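Local coordinates for protein immunomodulatory active chitinase (Trichuris suis, PDB 6G9C) that probably binds and hydrolyses chitin as a secreted family 18 glycosidase of a parasitic whipworm, and shows immunomodulatory properties in inflammatory lung disease, at residues A[265-270]-A[357-363]; A[33-37]-A[394-399]. All blocks are in the same frame, centred on the assembly; numbering follows the deposited sequence.

Contact 1: residues A[265-270]-A[357-363]; sequences KKQIII and IKQENYG
Gly363 and Ile268 join the two segments through their backbones: Gly363 N donates to Ile268 O at 2.9 Å, with an N-H...O angle of 146°. The water-mediated link is close by, a single water donating to both Lys266 O and Gly363 O. Glycine suits this place because its bare alpha carbon lets Lys266 O come to 3.5 Å from Gly363 CA and Ile269 CD1 to 3.6 Å from Gly363 C.

A side-chain bond adds to these. Lys266 starts away from the partner segment, but bends at chi2 and chi3 fold the chain back and bring NZ within 3.1 Å of Tyr362 O. The ammonium sits above the carbonyl plane, 42° out of it, and also has a weak bond to Lys32 O.

Apolar packing centres on the Tyr362 ring. Lys265 lays its methylene chain over one face, with CD 4.2 Å above the plane and offset toward the rim, and Ile270 CD1 approaches from the other side of the plane. Ile268 runs alongside the ring, its CD1 in plane at the edge. Tyrosine fits because its flat body packs against aliphatic chains. The bend at chi4 brings Lys265 NZ over the CZ-OH end of the ring, 3.2 Å from Tyr362 CZ and 3.0 Å from Tyr362 OH. Beside the ring, the Ile270 and Ile357 side chains point opposite ways and overlap along their flanks, Ile270 CB meeting Ile357 CD1 at 3.7 Å.

A Schellman motif ends helix 347-360, with Asn361 at positive phi, and turns the chain from the helix into strand 364-368. That strand pairs in parallel with strand 268-281 in the TIM barrel of family 18, while helix 251-261 covers Tyr362 and Ile270 through Ser255.

Contact 2: residues A[33-37]-A[394-399]; sequences YVRGC and MQEILG
Tyr33 and Leu398 meet with their side chains crossed at about a right angle. Leu398 CD2 stands over one face of the ring, 4.0 Å from its centroid and 16° off the normal, a CH-pi contact, while the CB atoms of Tyr33 and Leu398 approach to 3.8 Å. The first torsion of Tyr33, with CG anti to its own carbonyl carbon, places the ring beside the end of the helix, next to the branched leucine, a residue whose two methyls can reach both the ring and the Tyr33 CB.

Arg35 crosses Met394 and Gln395 obliquely. Its CD rests on the helix backbone, 3.6 Å from Met394 C, and a bend at chi3 lays the guanidinium over Gln395, whose CG is 3.4 Å from Arg35 NH1 and sits over one face of the group. The guanidinium and amide planes are 80° apart, so the two flat groups do not stack. The polar end is directed to another partner, NH1 donating to Asn60 O. Arginine suits the place by combining a long aliphatic stem, which packs on the helix, with a head that can bond beyond it.

Met394 reaches further along the strand. Its flexible, unbranched thioether chain ends with CE 3.4 Å from Gly36 O and 3.7 Å from Cys37 SG, the sulfur that forms the disulfide with Cys62.

No hydrogen bond joins the segments; helix 394-398 packs on strand 34-37 nearly antiparallel, at 170° and 9.6 Å between axes. Strand 34-40 lies between parallel strands 64-72 and 364-368 of the barrel. The helix also covers strand 364-368, through Met394 on Ala365 and Val367, and Leu398 packs on Ile354 of helix 347-360.

How the contacts relate
From the N terminus the chain enters the barrel with strand 34-40. Far along it, segment 265-270 leads into strand 268-281, and contact 1 closes a loop of 86 residues when the end of helix 347-360 meets it. Helix 392-398 then returns to the first strand, so contact 2 closes a loop of 356 residues with contact 1 nested inside. The centres are 11 Å apart, and the two contacts touch directly: Gly363 O lies 2.9 Å from Val34 N, and Lys358 NZ 2.6 Å from Ile397 O, both probable hydrogen bonds. Strand 364-368, between strands 34-40 and 268-281, thus joins the two at the barrel's closure.

Contact 1: residues A[265-270]-A[357-363]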
ATOM      1  N   LYS A 265     -14.554   5.263  28.524  1.00 41.58           N
ATOM      2  CA  LYS A 265     -14.899   6.396  27.664  1.00 37.71           C
ATOM      3  C   LYS A 265     -13.987   6.493  26.444  1.00 35.46           C
ATOM      4  O   LYS A 265     -14.427   6.933  25.374  1.00 36.02           O
ATOM      5  CB  LYS A 265     -14.821   7.701  28.459  1.00 42.50           C
ATOM      6  CG  LYS A 265     -16.014   8.021  29.344  1.00 49.07           C
ATOM      7  CD  LYS A 265     -15.888   9.460  29.847  1.00 56.11           C
ATOM      8  CE  LYS A 265     -16.993   9.845  30.808  1.00 68.08           C
ATOM      9  NZ  LYS A 265     -18.236  10.242  30.099  1.00 71.44           N
ATOM     10  N   LYS A 266     -12.717   6.100  26.581  1.00 41.77           N
ATOM     11  CA  LYS A 266     -11.803   6.215  25.450  1.00 40.66           C
ATOM     12  C   LYS A 266     -12.074   5.173  24.375  1.00 39.67           C
ATOM     13  O   LYS A 266     -11.505   5.274  23.278  1.00 35.15           O
ATOM     14  CB  LYS A 266     -10.351   6.128  25.930  1.00 42.32           C
ATOM     15  CG  LYS A 266      -9.925   7.308  26.818  1.00 57.32           C
ATOM     16  CD  LYS A 266     -10.410   8.666  26.274  1.00 61.88           C
ATOM     17  CE  LYS A 266      -9.535   9.181  25.132  1.00 69.37           C
ATOM     18  NZ  LYS A 266      -9.853  10.591  24.751  1.00 71.49           N
ATOM     19  N   GLN A 267     -12.947   4.205  24.654  1.00 33.27           N
ATOM     20  CA  GLN A 267     -13.407   3.239  23.667  1.00 31.72           C
ATOM     21  C   GLN A 267     -14.762   3.598  23.064  1.00 33.30           C
ATOM     22  O   GLN A 267     -15.239   2.883  22.178  1.00 33.97           O
ATOM     23  CB  GLN A 267     -13.468   1.837  24.301  1.00 30.59           C
ATOM     24  CG  GLN A 267     -12.083   1.207  24.475  1.00 30.05           C
ATOM     25  CD  GLN A 267     -12.122  -0.124  25.216  1.00 36.91           C
ATOM     26  OE1 GLN A 267     -11.974  -0.174  26.437  1.00 41.58           O
ATOM     27  NE2 GLN A 267     -12.308  -1.209  24.473  1.00 38.95           N
ATOM     28  N   ILE A 268     -15.393   4.682  23.509  1.00 32.12           N
ATOM     29  CA  ILE A 268     -16.697   5.090  22.994  1.00 29.86           C
ATOM     30  C   ILE A 268     -16.466   6.176  21.952  1.00 32.76           C
ATOM     31  O   ILE A 268     -16.047   7.289  22.293  1.00 31.45           O
ATOM     32  CB  ILE A 268     -17.624   5.590  24.110  1.00 33.69           C
ATOM     33  CG1 ILE A 268     -17.877   4.484  25.142  1.00 31.17           C
ATOM     34  CG2 ILE A 268     -18.938   6.092  23.499  1.00 33.36           C
ATOM     35  CD1 ILE A 268     -18.444   4.996  26.483  1.00 33.67           C
ATOM     36  N   ILE A 269     -16.750   5.868  20.688  1.00 28.66           N
ATOM     37  CA  ILE A 269     -16.555   6.811  19.591  1.00 26.71           C
ATOM     38  C   ILE A 269     -17.915   7.352  19.179  1.00 30.76           C
ATOM     39  O   ILE A 269     -18.812   6.580  18.822  1.00 28.96           O
ATOM     40  CB  ILE A 269     -15.842   6.153  18.398  1.00 24.06           C
ATOM     41  CG1 ILE A 269     -14.649   5.300  18.869  1.00 27.23           C
ATOM     42  CG2 ILE A 269     -15.395   7.234  17.384  1.00 21.42           C
ATOM     43  CD1 ILE A 269     -13.636   6.032  19.766  1.00 29.63           C
ATOM     44  N   ILE A 270     -18.055   8.678  19.182  1.00 30.43           N
ATOM     45  CA  ILE A 270     -19.357   9.325  19.011  1.00 32.50           C
ATOM     46  C   ILE A 270     -19.676   9.469  17.525  1.00 27.65           C
ATOM     47  O   ILE A 270     -18.915  10.088  16.771  1.00 28.70           O
ATOM     48  CB  ILE A 270     -19.382  10.695  19.701  1.00 31.99           C
ATOM     49  CG1 ILE A 270     -18.999  10.557  21.180  1.00 37.04           C
ATOM     50  CG2 ILE A 270     -20.764  11.354  19.521  1.00 31.45           C
ATOM     51  CD1 ILE A 270     -19.921   9.674  21.970  1.00 42.03           C
ATOM     52  N   ILE A 357     -17.416  16.357  22.701  1.00 36.26           N
ATOM     53  CA  ILE A 357     -16.603  15.139  22.805  1.00 38.69           C
ATOM     54  C   ILE A 357     -15.326  15.426  23.583  1.00 44.44           C
ATOM     55  O   ILE A 357     -14.928  14.665  24.476  1.00 39.62           O
ATOM     56  CB  ILE A 357     -16.276  14.580  21.409  1.00 35.44           C
ATOM     57  CG1 ILE A 357     -17.525  14.072  20.697  1.00 33.24           C
ATOM     58  CG2 ILE A 357     -15.239  13.448  21.494  1.00 36.66           C
ATOM     59  CD1 ILE A 357     -17.221  13.677  19.255  1.00 30.44           C
ATOM     60  N   LYS A 358     -14.669  16.540  23.259  1.00 38.49           N
ATOM     61  CA  LYS A 358     -13.430  16.886  23.945  1.00 43.91           C
ATOM     62  C   LYS A 358     -13.691  17.237  25.405  1.00 46.44           C
ATOM     63  O   LYS A 358     -12.913  16.859  26.291  1.00 46.24           O
ATOM     64  CB  LYS A 358     -12.744  18.045  23.218  1.00 45.68           C
ATOM     65  CG  LYS A 358     -11.246  18.111  23.421  1.00 52.68           C
ATOM     66  CD  LYS A 358     -10.665  19.411  22.908  1.00 61.79           C
ATOM     67  CE  LYS A 358     -10.937  19.585  21.429  1.00 68.28           C
ATOM     68  NZ  LYS A 358     -10.134  20.704  20.863  1.00 78.54           N
ATOM     69  N   GLN A 359     -14.789  17.946  25.677  1.00 42.39           N
ATOM     70  CA  GLN A 359     -15.078  18.368  27.043  1.00 48.05           C
ATOM     71  C   GLN A 359     -15.302  17.170  27.955  1.00 48.13           C
ATOM     72  O   GLN A 359     -14.830  17.155  29.097  1.00 50.21           O
ATOM     73  CB  GLN A 359     -16.302  19.284  27.056  1.00 49.49           C
ATOM     74  CG  GLN A 359     -16.757  19.731  28.441  1.00 57.73           C
ATOM     75  CD  GLN A 359     -18.139  20.372  28.418  1.00 70.08           C
ATOM     76  OE1 GLN A 359     -18.269  21.593  28.494  1.00 83.90           O
ATOM     77  NE2 GLN A 359     -19.176  19.546  28.311  1.00 64.35           N
ATOM     78  N   GLU A 360     -16.015  16.160  27.467  1.00 43.20           N
ATOM     79  CA  GLU A 360     -16.358  14.981  28.246  1.00 48.25           C
ATOM     80  C   GLU A 360     -15.311  13.885  28.147  1.00 50.08           C
ATOM     81  O   GLU A 360     -15.430  12.875  28.849  1.00 45.17           O
ATOM     82  CB  GLU A 360     -17.716  14.426  27.792  1.00 50.94           C
ATOM     83  CG  GLU A 360     -18.875  15.399  27.968  1.00 54.87           C
ATOM     84  CD  GLU A 360     -19.024  15.870  29.404  1.00 62.52           C
ATOM     85  OE1 GLU A 360     -19.137  15.013  30.307  1.00 62.55           O
ATOM     86  OE2 GLU A 360     -19.016  17.098  29.628  1.00 60.38           O
ATOM     87  N   ASN A 361     -14.304  14.060  27.289  1.00 45.65           N
ATOM     88  CA  ASN A 361     -13.219  13.097  27.116  1.00 46.36           C
ATOM     89  C   ASN A 361     -13.739  11.730  26.677  1.00 42.45           C
ATOM     90  O   ASN A 361     -13.343  10.689  27.204  1.00 39.57           O
ATOM     91  CB  ASN A 361     -12.381  12.977  28.392  1.00 57.72           C
ATOM     92  CG  ASN A 361     -12.228  14.301  29.106  1.00 79.03           C
ATOM     93  OD1 ASN A 361     -11.485  15.180  28.662  1.00 84.88           O
ATOM     94  ND2 ASN A 361     -12.947  14.462  30.214  1.00 89.15           N
ATOM     95  N   TYR A 362     -14.630  11.731  25.688  1.00 39.47           N
ATOM     96  CA  TYR A 362     -14.945  10.475  25.026  1.00 38.94           C
ATOM     97  C   TYR A 362     -13.809  10.124  24.065  1.00 39.46           C
ATOM     98  O   TYR A 362     -12.814  10.843  23.953  1.00 37.60           O
ATOM     99  CB  TYR A 362     -16.311  10.556  24.345  1.00 34.16           C
ATOM    100  CG  TYR A 362     -17.433  10.359  25.338  1.00 39.60           C
ATOM    101  CD1 TYR A 362     -17.720   9.094  25.838  1.00 36.43           C
ATOM    102  CD2 TYR A 362     -18.185  11.435  25.800  1.00 40.10           C
ATOM    103  CE1 TYR A 362     -18.730   8.901  26.764  1.00 39.33           C
ATOM    104  CE2 TYR A 362     -19.206  11.251  26.730  1.00 45.15           C
ATOM    105  CZ  TYR A 362     -19.470   9.976  27.204  1.00 43.87           C
ATOM    106  OH  TYR A 362     -20.474   9.768  28.125  1.00 40.39           O
ATOM    107  N   GLY A 363     -13.939   8.987  23.378  1.00 40.74           N
ATOM    108  CA  GLY A 363     -12.796   8.433  22.668  1.00 39.15           C
ATOM    109  C   GLY A 363     -12.503   9.098  21.343  1.00 36.75           C
ATOM    110  O   GLY A 363     -11.359   9.070  20.869  1.00 34.06           O
TER
HETATM  111  O   HOH W   1      -9.817   7.167  22.130  1.00 40.49           O

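Contact 2: residues A[33-37]-A[394-399]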
ATOM      1  N   TYR A  33      -7.442  11.369  20.095  1.00 37.54           N
ATOM      2  CA  TYR A  33      -8.833  11.132  19.717  1.00 40.76           C
ATOM      3  C   TYR A  33      -8.893  10.311  18.435  1.00 41.07           C
ATOM      4  O   TYR A  33      -8.161  10.585  17.478  1.00 36.27           O
ATOM      5  CB  TYR A  33      -9.602  12.451  19.543  1.00 39.98           C
ATOM      6  CG  TYR A  33      -9.813  13.196  20.847  1.00 36.79           C
ATOM      7  CD1 TYR A  33     -10.746  12.759  21.774  1.00 39.96           C
ATOM      8  CD2 TYR A  33      -9.052  14.317  21.162  1.00 40.26           C
ATOM      9  CE1 TYR A  33     -10.934  13.427  22.973  1.00 45.68           C
ATOM     10  CE2 TYR A  33      -9.236  14.993  22.361  1.00 40.29           C
ATOM     11  CZ  TYR A  33     -10.172  14.543  23.260  1.00 44.50           C
ATOM     12  OH  TYR A  33     -10.355  15.209  24.452  1.00 49.60           O
ATOM     13  N   VAL A  34      -9.759   9.290  18.434  1.00 35.02           N
ATOM     14  CA  VAL A  34     -10.089   8.563  17.213  1.00 34.19           C
ATOM     15  C   VAL A  34     -10.861   9.481  16.272  1.00 31.99           C
ATOM     16  O   VAL A  34     -11.768  10.206  16.700  1.00 35.31           O
ATOM     17  CB  VAL A  34     -10.925   7.314  17.557  1.00 30.83           C
ATOM     18  CG1 VAL A  34     -11.582   6.732  16.311  1.00 32.57           C
ATOM     19  CG2 VAL A  34     -10.077   6.263  18.272  1.00 31.71           C
ATOM     20  N   ARG A  35     -10.522   9.446  14.981  1.00 29.57           N
ATOM     21  CA  ARG A  35     -11.306  10.115  13.941  1.00 26.58           C
ATOM     22  C   ARG A  35     -11.619   9.098  12.855  1.00 27.83           C
ATOM     23  O   ARG A  35     -10.722   8.683  12.119  1.00 30.50           O
ATOM     24  CB  ARG A  35     -10.569  11.329  13.365  1.00 30.58           C
ATOM     25  CG  ARG A  35     -10.233  12.354  14.431  1.00 34.21           C
ATOM     26  CD  ARG A  35      -9.494  13.554  13.848  1.00 44.75           C
ATOM     27  NE  ARG A  35      -8.090  13.258  13.583  1.00 46.86           N
ATOM     28  CZ  ARG A  35      -7.571  13.143  12.366  1.00 49.34           C
ATOM     29  NH1 ARG A  35      -8.341  13.297  11.301  1.00 43.97           N
ATOM     30  NH2 ARG A  35      -6.283  12.870  12.211  1.00 54.62           N
ATOM     31  N   GLY A  36     -12.887   8.688  12.758  1.00 27.92           N
ATOM     32  CA  GLY A  36     -13.272   7.697  11.764  1.00 28.54           C
ATOM     33  C   GLY A  36     -14.253   8.194  10.718  1.00 26.49           C
ATOM     34  O   GLY A  36     -14.993   9.149  10.965  1.00 26.94           O
ATOM     35  N   CYS A  37     -14.282   7.548   9.550  1.00 25.76           N
ATOM     36  CA  CYS A  37     -15.170   7.928   8.459  1.00 28.10           C
ATOM     37  C   CYS A  37     -15.646   6.686   7.739  1.00 25.64           C
ATOM     38  O   CYS A  37     -14.824   5.849   7.367  1.00 24.44           O
ATOM     39  CB  CYS A  37     -14.459   8.823   7.430  1.00 30.87           C
ATOM     40  SG  CYS A  37     -13.747  10.323   8.104  1.00 35.34           S
ATOM     41  N   MET A 394     -13.437  17.391  12.474  1.00 32.78           N
ATOM     42  CA  MET A 394     -12.809  16.405  13.349  1.00 32.69           C
ATOM     43  C   MET A 394     -11.315  16.683  13.496  1.00 31.82           C
ATOM     44  O   MET A 394     -10.810  16.889  14.606  1.00 37.38           O
ATOM     45  CB  MET A 394     -13.049  14.986  12.816  1.00 30.13           C
ATOM     46  CG  MET A 394     -14.483  14.504  12.941  1.00 30.85           C
ATOM     47  SD  MET A 394     -14.609  12.700  12.799  1.00 31.08           S
ATOM     48  CE  MET A 394     -13.985  12.430  11.151  1.00 28.34           C
ATOM     49  N   GLN A 395     -10.596  16.714  12.372  1.00 35.93           N
ATOM     50  CA  GLN A 395      -9.179  17.073  12.396  1.00 40.72           C
ATOM     51  C   GLN A 395      -8.953  18.439  13.039  1.00 43.31           C
ATOM     52  O   GLN A 395      -8.027  18.614  13.840  1.00 42.11           O
ATOM     53  CB  GLN A 395      -8.637  17.066  10.970  1.00 43.26           C
ATOM     54  CG  GLN A 395      -7.276  16.466  10.810  1.00 58.97           C
ATOM     55  CD  GLN A 395      -6.216  17.270  11.492  1.00 72.79           C
ATOM     56  OE1 GLN A 395      -6.289  18.498  11.537  1.00 78.86           O
ATOM     57  NE2 GLN A 395      -5.212  16.586  12.034  1.00 80.50           N
ATOM     58  N   GLU A 396      -9.787  19.425  12.695  1.00 38.97           N
ATOM     59  CA  GLU A 396      -9.510  20.795  13.121  1.00 44.40           C
ATOM     60  C   GLU A 396      -9.667  20.963  14.620  1.00 47.26           C
ATOM     61  O   GLU A 396      -8.939  21.754  15.227  1.00 46.04           O
ATOM     62  CB  GLU A 396     -10.429  21.777  12.407  1.00 38.65           C
ATOM     63  CG  GLU A 396     -10.103  21.980  10.952  1.00 48.66           C
ATOM     64  CD  GLU A 396     -11.189  22.742  10.226  1.00 53.59           C
ATOM     65  OE1 GLU A 396     -11.991  23.425  10.903  1.00 55.97           O
ATOM     66  OE2 GLU A 396     -11.245  22.653   8.981  1.00 58.69           O
ATOM     67  N   ILE A 397     -10.600  20.238  15.228  1.00 38.98           N
ATOM     68  CA  ILE A 397     -10.907  20.393  16.642  1.00 42.10           C
ATOM     69  C   ILE A 397     -10.247  19.309  17.484  1.00 45.74           C
ATOM     70  O   ILE A 397      -9.673  19.603  18.532  1.00 45.67           O
ATOM     71  CB  ILE A 397     -12.437  20.407  16.856  1.00 43.64           C
ATOM     72  CG1 ILE A 397     -13.071  21.583  16.104  1.00 45.99           C
ATOM     73  CG2 ILE A 397     -12.771  20.461  18.343  1.00 41.05           C
ATOM     74  CD1 ILE A 397     -14.595  21.513  15.999  1.00 40.01           C
ATOM     75  N   LEU A 398     -10.306  18.049  17.047  1.00 45.57           N
ATOM     76  CA  LEU A 398      -9.704  16.973  17.823  1.00 46.15           C
ATOM     77  C   LEU A 398      -8.221  16.788  17.534  1.00 57.40           C
ATOM     78  O   LEU A 398      -7.546  16.082  18.289  1.00 58.24           O
ATOM     79  CB  LEU A 398     -10.444  15.654  17.582  1.00 38.68           C
ATOM     80  CG  LEU A 398     -11.942  15.664  17.921  1.00 38.31           C
ATOM     81  CD1 LEU A 398     -12.591  14.352  17.544  1.00 38.29           C
ATOM     82  CD2 LEU A 398     -12.174  15.984  19.393  1.00 39.37           C
ATOM     83  N   GLY A 399      -7.698  17.401  16.478  1.00 66.67           N
ATOM     84  CA  GLY A 399      -6.266  17.406  16.229  1.00 75.28           C
ATOM     85  C   GLY A 399      -5.749  16.181  15.500  1.00 80.00           C
ATOM     86  O   GLY A 399      -4.536  15.983  15.390  1.00 81.54           O
TER